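Local coordinates for iron-binding protein (PDB 4M7O) that is a possible iron-binding, periplasmic-type solute-binding protein that probably captures iron, perhaps in chelated form, for uptake by an ABC transporter, at residues I35-G40 against D53-V58; A113-E118 against F182-E187. One frame throughout, in Å; residues are numbered along the deposited sequence.

Overall arrangement
The chain folds into two lobes, each built round a beta sheet and joined by the long helix 133-152, as in other helix-linked solute-binding proteins. Contact 1 lies within the N-terminal lobe, where the end of helix 30-38 meets the loop before strand 63-65. Contact 2 joins the lobes, setting the start of helix 116-129 against helix 181-188 of the C-terminal lobe. Their centres are 23 Å apart and their nearest atoms about 8 Å, without touching. Helix 116-129 relates them: Ile35 packs on its Thr122, Phe123 and Ile126, while its first turn enters contact 2. In relatives, the ligand binds in the cleft between the lobes.

Contact 1 of 2, residues I35-G40 against D53-V58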
loop_
_atom_site.group_PDB
_atom_site.type_symbol
_atom_site.label_atom_id
_atom_site.label_comp_id
_atom_site.label_asym_id
_atom_site.label_seq_id
_atom_site.Cartn_x
_atom_site.Cartn_y
_atom_site.Cartn_z
ATOM N N ILE A 35 4.778 -10.567 -5.089
ATOM C CA ILE A 35 5.944 -10.333 -5.925
ATOM C C ILE A 35 6.697 -11.644 -6.175
ATOM O O ILE A 35 7.128 -11.913 -7.299
ATOM C CB ILE A 35 6.901 -9.318 -5.264
ATOM C CG1 ILE A 35 6.243 -7.932 -5.174
ATOM C CG2 ILE A 35 8.221 -9.248 -6.024
ATOM C CD1 ILE A 35 7.004 -6.959 -4.295
ATOM N N LEU A 36 6.869 -12.442 -5.123
ATOM C CA LEU A 36 7.534 -13.742 -5.238
ATOM C C LEU A 36 6.843 -14.632 -6.258
ATOM O O LEU A 36 7.503 -15.293 -7.064
ATOM C CB LEU A 36 7.578 -14.449 -3.877
ATOM C CG LEU A 36 8.609 -13.885 -2.902
ATOM C CD1 LEU A 36 8.434 -14.493 -1.495
ATOM C CD2 LEU A 36 10.013 -14.169 -3.456
ATOM N N TYR A 37 5.512 -14.654 -6.222
ATOM C CA TYR A 37 4.746 -15.458 -7.169
ATOM C C TYR A 37 4.954 -14.923 -8.580
ATOM O O TYR A 37 5.110 -15.705 -9.515
ATOM C CB TYR A 37 3.254 -15.468 -6.810
ATOM C CG TYR A 37 2.808 -16.685 -6.028
ATOM C CD1 TYR A 37 2.949 -16.743 -4.653
ATOM C CD2 TYR A 37 2.229 -17.770 -6.669
ATOM C CE1 TYR A 37 2.522 -17.829 -3.945
ATOM C CE2 TYR A 37 1.816 -18.874 -5.961
ATOM C CZ TYR A 37 1.964 -18.897 -4.600
ATOM O OH TYR A 37 1.562 -19.993 -3.880
ATOM N N ARG A 38 4.977 -13.597 -8.739
ATOM C CA ARG A 38 5.129 -13.014 -10.086
ATOM C C ARG A 38 6.554 -13.219 -10.625
ATOM O O ARG A 38 6.798 -13.114 -11.823
ATOM C CB ARG A 38 4.732 -11.530 -10.110
ATOM C CG ARG A 38 3.223 -11.271 -9.950
ATOM C CD ARG A 38 2.401 -11.844 -11.119
ATOM N NE ARG A 38 2.837 -11.306 -12.402
ATOM C CZ ARG A 38 2.513 -10.097 -12.868
ATOM N NH1 ARG A 38 1.743 -9.285 -12.159
ATOM N NH2 ARG A 38 2.959 -9.696 -14.050
ATOM N N LEU A 39 7.485 -13.536 -9.735
ATOM C CA LEU A 39 8.857 -13.833 -10.141
ATOM C C LEU A 39 9.020 -15.301 -10.530
ATOM O O LEU A 39 10.087 -15.706 -11.011
ATOM C CB LEU A 39 9.858 -13.471 -9.032
ATOM C CG LEU A 39 9.970 -11.971 -8.722
ATOM C CD1 LEU A 39 11.096 -11.693 -7.731
ATOM C CD2 LEU A 39 10.171 -11.173 -9.996
ATOM N N GLY A 40 7.963 -16.090 -10.333
ATOM C CA GLY A 40 7.965 -17.484 -10.753
ATOM C C GLY A 40 8.431 -18.431 -9.657
ATOM O O GLY A 40 8.650 -19.616 -9.901
ATOM N N ASP A 53 -3.688 -13.059 0.928
ATOM C CA ASP A 53 -4.991 -13.206 0.261
ATOM C C ASP A 53 -4.864 -13.321 -1.258
ATOM O O ASP A 53 -5.865 -13.357 -1.974
ATOM C CB ASP A 53 -5.882 -11.997 0.581
ATOM C CG ASP A 53 -5.148 -10.650 0.403
ATOM O OD1 ASP A 53 -4.138 -10.581 -0.340
ATOM O OD2 ASP A 53 -5.578 -9.649 1.018
ATOM N N TYR A 54 -3.632 -13.348 -1.749
ATOM C CA TYR A 54 -3.402 -13.345 -3.184
ATOM C C TYR A 54 -2.078 -14.027 -3.485
ATOM O O TYR A 54 -1.077 -13.770 -2.822
ATOM C CB TYR A 54 -3.410 -11.898 -3.737
ATOM C CG TYR A 54 -3.594 -11.830 -5.240
ATOM C CD1 TYR A 54 -2.513 -11.899 -6.108
ATOM C CD2 TYR A 54 -4.862 -11.718 -5.793
ATOM C CE1 TYR A 54 -2.704 -11.841 -7.500
ATOM C CE2 TYR A 54 -5.057 -11.668 -7.166
ATOM C CZ TYR A 54 -3.976 -11.727 -8.012
ATOM O OH TYR A 54 -4.185 -11.670 -9.373
ATOM N N PRO A 55 -2.058 -14.889 -4.505
ATOM C CA PRO A 55 -3.205 -15.197 -5.372
ATOM C C PRO A 55 -4.188 -16.175 -4.738
ATOM O O PRO A 55 -4.104 -16.443 -3.540
ATOM C CB PRO A 55 -2.548 -15.839 -6.596
ATOM C CG PRO A 55 -1.293 -16.476 -6.047
ATOM C CD PRO A 55 -0.806 -15.493 -4.999
ATOM N N LYS A 56 -5.120 -16.675 -5.541
ATOM C CA LYS A 56 -6.132 -17.602 -5.071
ATOM C C LYS A 56 -5.441 -18.789 -4.421
ATOM O O LYS A 56 -4.483 -19.335 -4.985
ATOM C CB LYS A 56 -6.956 -18.098 -6.254
ATOM C CG LYS A 56 -7.995 -19.149 -5.915
ATOM C CD LYS A 56 -8.833 -19.479 -7.165
ATOM C CE LYS A 56 -10.090 -20.244 -6.820
ATOM N NZ LYS A 56 -9.803 -21.357 -5.886
ATOM N N ASP A 57 -5.907 -19.162 -3.230
ATOM C CA ASP A 57 -5.404 -20.356 -2.543
ATOM C C ASP A 57 -3.925 -20.250 -2.159
ATOM O O ASP A 57 -3.266 -21.270 -1.994
ATOM C CB ASP A 57 -5.617 -21.612 -3.401
ATOM C CG ASP A 57 -7.078 -21.862 -3.726
ATOM O OD1 ASP A 57 -7.942 -21.250 -3.064
ATOM O OD2 ASP A 57 -7.362 -22.676 -4.639
ATOM N N VAL A 58 -3.395 -19.031 -2.011
ATOM C CA VAL A 58 -1.979 -18.884 -1.658
ATOM C C VAL A 58 -1.619 -19.590 -0.347
ATOM O O VAL A 58 -0.502 -20.091 -0.186
ATOM C CB VAL A 58 -1.547 -17.402 -1.589
ATOM C CG1 VAL A 58 -2.334 -16.652 -0.515
ATOM C CG2 VAL A 58 -0.051 -17.290 -1.343
#
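Pro55 lies over one face of the Tyr37 ring, and Val58 reaches the same ring obliquely near its hydroxyl end. The proline is nearly centred: its CD stands 4.0 Å from the ring centroid of Tyr37, only 11° off the normal, a CH-pi contact in which the ring carbon bonded to the proline nitrogen faces the pi cloud. Beside it, Pro55 CG extends over the CD2 side, 3.8 Å from Tyr37 CD2. Val58 supplies one methyl: its CG2, anti to the backbone N, comes within 3.7 Å of Tyr37 CE1. The tyrosine has a chi1 of -98°, well away from a staggered value, and with chi2 at 84° its ring is presented to the proline.

Helix 30-38 is the helix of a beta-alpha-beta unit between the neighbouring parallel strands 25-27 and 45-49, and residues 53-58 belong to the loop that goes on to the edge strand 63-65. That loop is shaped by a cis peptide before Pro55 and by a type II turn from Pro55 to Val58, closed by Val58 N to Pro55 O at 3.1 Å, which brings both apolar groups to the same tyrosine. Pro55 is also flanked within the loop, its CB lying 3.9 Å above the plane of the Tyr54 ring, toward the rim. On the helix side, Gly40 ends the last turn in a Schellman motif with positive phi, and its N bonds to Tyr37 O at 3.0 Å. The tyrosine's polar end is held by Lys62, whose NZ bonds both to Tyr37 OH and to the carbonyl O of Val58, linking the helix and the turn through one ammonium group.

Contact 2 of 2, residues A113-E118 against F182-E187; sequences AQSIDE and FNDMLE
Asp184 points its carboxylate from helix 181-188 into the first turn of helix 116-129, where OD2 accepts a hydrogen bond from Ile116 N. The bond is short and almost straight, 2.8 Å between Ile116 N and Asp184 OD2 with an angle of 175° at the hydrogen, and the N-H arrives nearly in line with the carboxylate C-O bond. With CG anti to the backbone N (chi1 -175°), the aspartate extends outward from its own helix to reach this amide. The Ile116 side chain crosses that of Asp184 at about a right angle, its CG1 lying 3.6 Å from Asp184 OD2. Ser115 adds its CB, 3.4 Å from the same oxygen.

Ser115 is the N-cap of helix 116-129: its OG accepts from Glu118 N at 3.0 Å, so serine and aspartate serve different amides of one helix start. Here the helix that follows the last strand of the N-terminal sheet, 106-110, meets a helix of the C-terminal lobe, making the contact part of the interface between the two lobes of the solute-binding fold. A water extends the link, donating to Asp184 OD2 at 2.6 Å and to Asp117 OD2 while accepting from Asp117 N. The helix N-terminus would be expected to favour a negative Asp184, as would Lys188, which forms a salt bridge with its OD1; the nearby Asp117 carboxylate, its OD2 5.4 Å from Asp184 OD2, would probably offset part of this. The Ile116 side chain also packs on Ile264 of helix 264-275. Gln114 takes a smaller share, its OE1 accepting from Phe181 N.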
loop_
_atom_site.group_PDB
_atom_site.type_symbol
_atom_site.label_atom_id
_atom_site.label_comp_id
_atom_site.label_asym_id
_atom_site.label_seq_id
_atom_site.Cartn_x
_atom_site.Cartn_y
_atom_site.Cartn_z
ATOM N N ALA A 113 7.745 1.023 0.467
ATOM C CA ALA A 113 7.616 1.917 -0.693
ATOM C C ALA A 113 6.521 2.958 -0.476
ATOM O O ALA A 113 5.386 2.613 -0.142
ATOM C CB ALA A 113 7.344 1.122 -1.955
ATOM N N GLN A 114 6.858 4.233 -0.670
ATOM C CA GLN A 114 5.873 5.305 -0.545
ATOM C C GLN A 114 5.625 6.037 -1.869
ATOM O O GLN A 114 5.171 7.172 -1.877
ATOM C CB GLN A 114 6.280 6.288 0.555
ATOM C CG GLN A 114 6.017 5.779 1.988
ATOM C CD GLN A 114 4.534 5.480 2.270
ATOM O OE1 GLN A 114 3.648 6.344 2.094
ATOM N NE2 GLN A 114 4.263 4.253 2.723
ATOM N N SER A 115 5.924 5.365 -2.979
ATOM C CA SER A 115 5.618 5.868 -4.315
ATOM C C SER A 115 5.562 4.709 -5.306
ATOM O O SER A 115 5.917 3.587 -4.976
ATOM C CB SER A 115 6.685 6.845 -4.782
ATOM O OG SER A 115 7.864 6.132 -5.091
ATOM N N ILE A 116 5.127 4.983 -6.528
ATOM C CA ILE A 116 5.078 3.942 -7.545
ATOM C C ILE A 116 6.497 3.528 -7.935
ATOM O O ILE A 116 6.795 2.343 -8.047
ATOM C CB ILE A 116 4.287 4.420 -8.776
ATOM C CG1 ILE A 116 2.819 4.634 -8.397
ATOM C CG2 ILE A 116 4.402 3.440 -9.916
ATOM C CD1 ILE A 116 2.009 5.350 -9.465
ATOM N N ASP A 117 7.377 4.505 -8.128
ATOM C CA ASP A 117 8.759 4.202 -8.492
ATOM C C ASP A 117 9.508 3.401 -7.418
ATOM O O ASP A 117 10.372 2.589 -7.740
ATOM C CB ASP A 117 9.522 5.474 -8.858
ATOM C CG ASP A 117 9.252 5.919 -10.289
ATOM O OD1 ASP A 117 9.911 5.378 -11.206
ATOM O OD2 ASP A 117 8.378 6.795 -10.502
ATOM N N GLU A 118 9.173 3.626 -6.150
ATOM C CA GLU A 118 9.823 2.915 -5.067
ATOM C C GLU A 118 9.310 1.487 -5.033
ATOM O O GLU A 118 10.018 0.573 -4.633
ATOM C CB GLU A 118 9.576 3.621 -3.731
ATOM C CG GLU A 118 10.484 4.825 -3.484
ATOM C CD GLU A 118 10.050 5.653 -2.287
ATOM O OE1 GLU A 118 10.224 6.893 -2.326
ATOM O OE2 GLU A 118 9.535 5.067 -1.308
ATOM N N PHE A 182 -0.192 7.894 -1.156
ATOM C CA PHE A 182 -1.398 8.549 -1.649
ATOM C C PHE A 182 -1.076 9.828 -2.404
ATOM O O PHE A 182 -1.785 10.174 -3.350
ATOM C CB PHE A 182 -2.376 8.826 -0.511
ATOM C CG PHE A 182 -2.831 7.584 0.202
ATOM C CD1 PHE A 182 -3.284 6.492 -0.520
ATOM C CD2 PHE A 182 -2.789 7.498 1.587
ATOM C CE1 PHE A 182 -3.692 5.322 0.124
ATOM C CE2 PHE A 182 -3.198 6.335 2.239
ATOM C CZ PHE A 182 -3.654 5.251 1.505
ATOM N N ASN A 183 -0.018 10.535 -2.006
ATOM C CA ASN A 183 0.315 11.779 -2.699
ATOM C C ASN A 183 0.900 11.507 -4.070
ATOM O O ASN A 183 0.599 12.220 -5.021
ATOM C CB ASN A 183 1.254 12.682 -1.897
ATOM C CG ASN A 183 1.612 13.950 -2.646
ATOM O OD1 ASN A 183 0.835 14.907 -2.673
ATOM N ND2 ASN A 183 2.791 13.962 -3.266
ATOM N N ASP A 184 1.727 10.469 -4.173
ATOM C CA ASP A 184 2.325 10.144 -5.462
ATOM C C ASP A 184 1.253 9.707 -6.448
ATOM O O ASP A 184 1.316 10.046 -7.638
ATOM C CB ASP A 184 3.397 9.065 -5.334
ATOM C CG ASP A 184 4.118 8.813 -6.647
ATOM O OD1 ASP A 184 4.502 9.795 -7.316
ATOM O OD2 ASP A 184 4.293 7.637 -7.021
HETATM N N MSE A 185 0.259 8.973 -5.954
HETATM C CA MSE A 185 -0.845 8.540 -6.812
HETATM C C MSE A 185 -1.593 9.752 -7.368
HETATM O O MSE A 185 -1.823 9.844 -8.574
HETATM C CB MSE A 185 -1.788 7.589 -6.069
HETATM C CG MSE A 185 -1.139 6.271 -5.676
HETATM SE SE MSE A 185 -2.431 5.021 -4.913
HETATM C CE MSE A 185 -1.765 4.975 -3.100
ATOM N N LEU A 186 -1.949 10.684 -6.490
ATOM C CA LEU A 186 -2.555 11.942 -6.913
ATOM C C LEU A 186 -1.748 12.630 -8.006
ATOM O O LEU A 186 -2.309 13.070 -9.011
ATOM C CB LEU A 186 -2.706 12.896 -5.727
ATOM C CG LEU A 186 -3.745 12.492 -4.682
ATOM C CD1 LEU A 186 -3.785 13.500 -3.516
ATOM C CD2 LEU A 186 -5.109 12.375 -5.343
ATOM N N GLU A 187 -0.435 12.726 -7.814
ATOM C CA GLU A 187 0.395 13.451 -8.770
ATOM C C GLU A 187 0.432 12.739 -10.116
ATOM O O GLU A 187 0.427 13.384 -11.159
ATOM C CB GLU A 187 1.802 13.689 -8.218
ATOM C CG GLU A 187 1.839 14.617 -7.002
ATOM C CD GLU A 187 3.257 14.994 -6.598
ATOM O OE1 GLU A 187 4.213 14.417 -7.170
ATOM O OE2 GLU A 187 3.416 15.864 -5.709
HETATM O O HOH W 1 0.203 6.888 1.940
HETATM O O HOH W 2 6.234 7.294 -8.659
#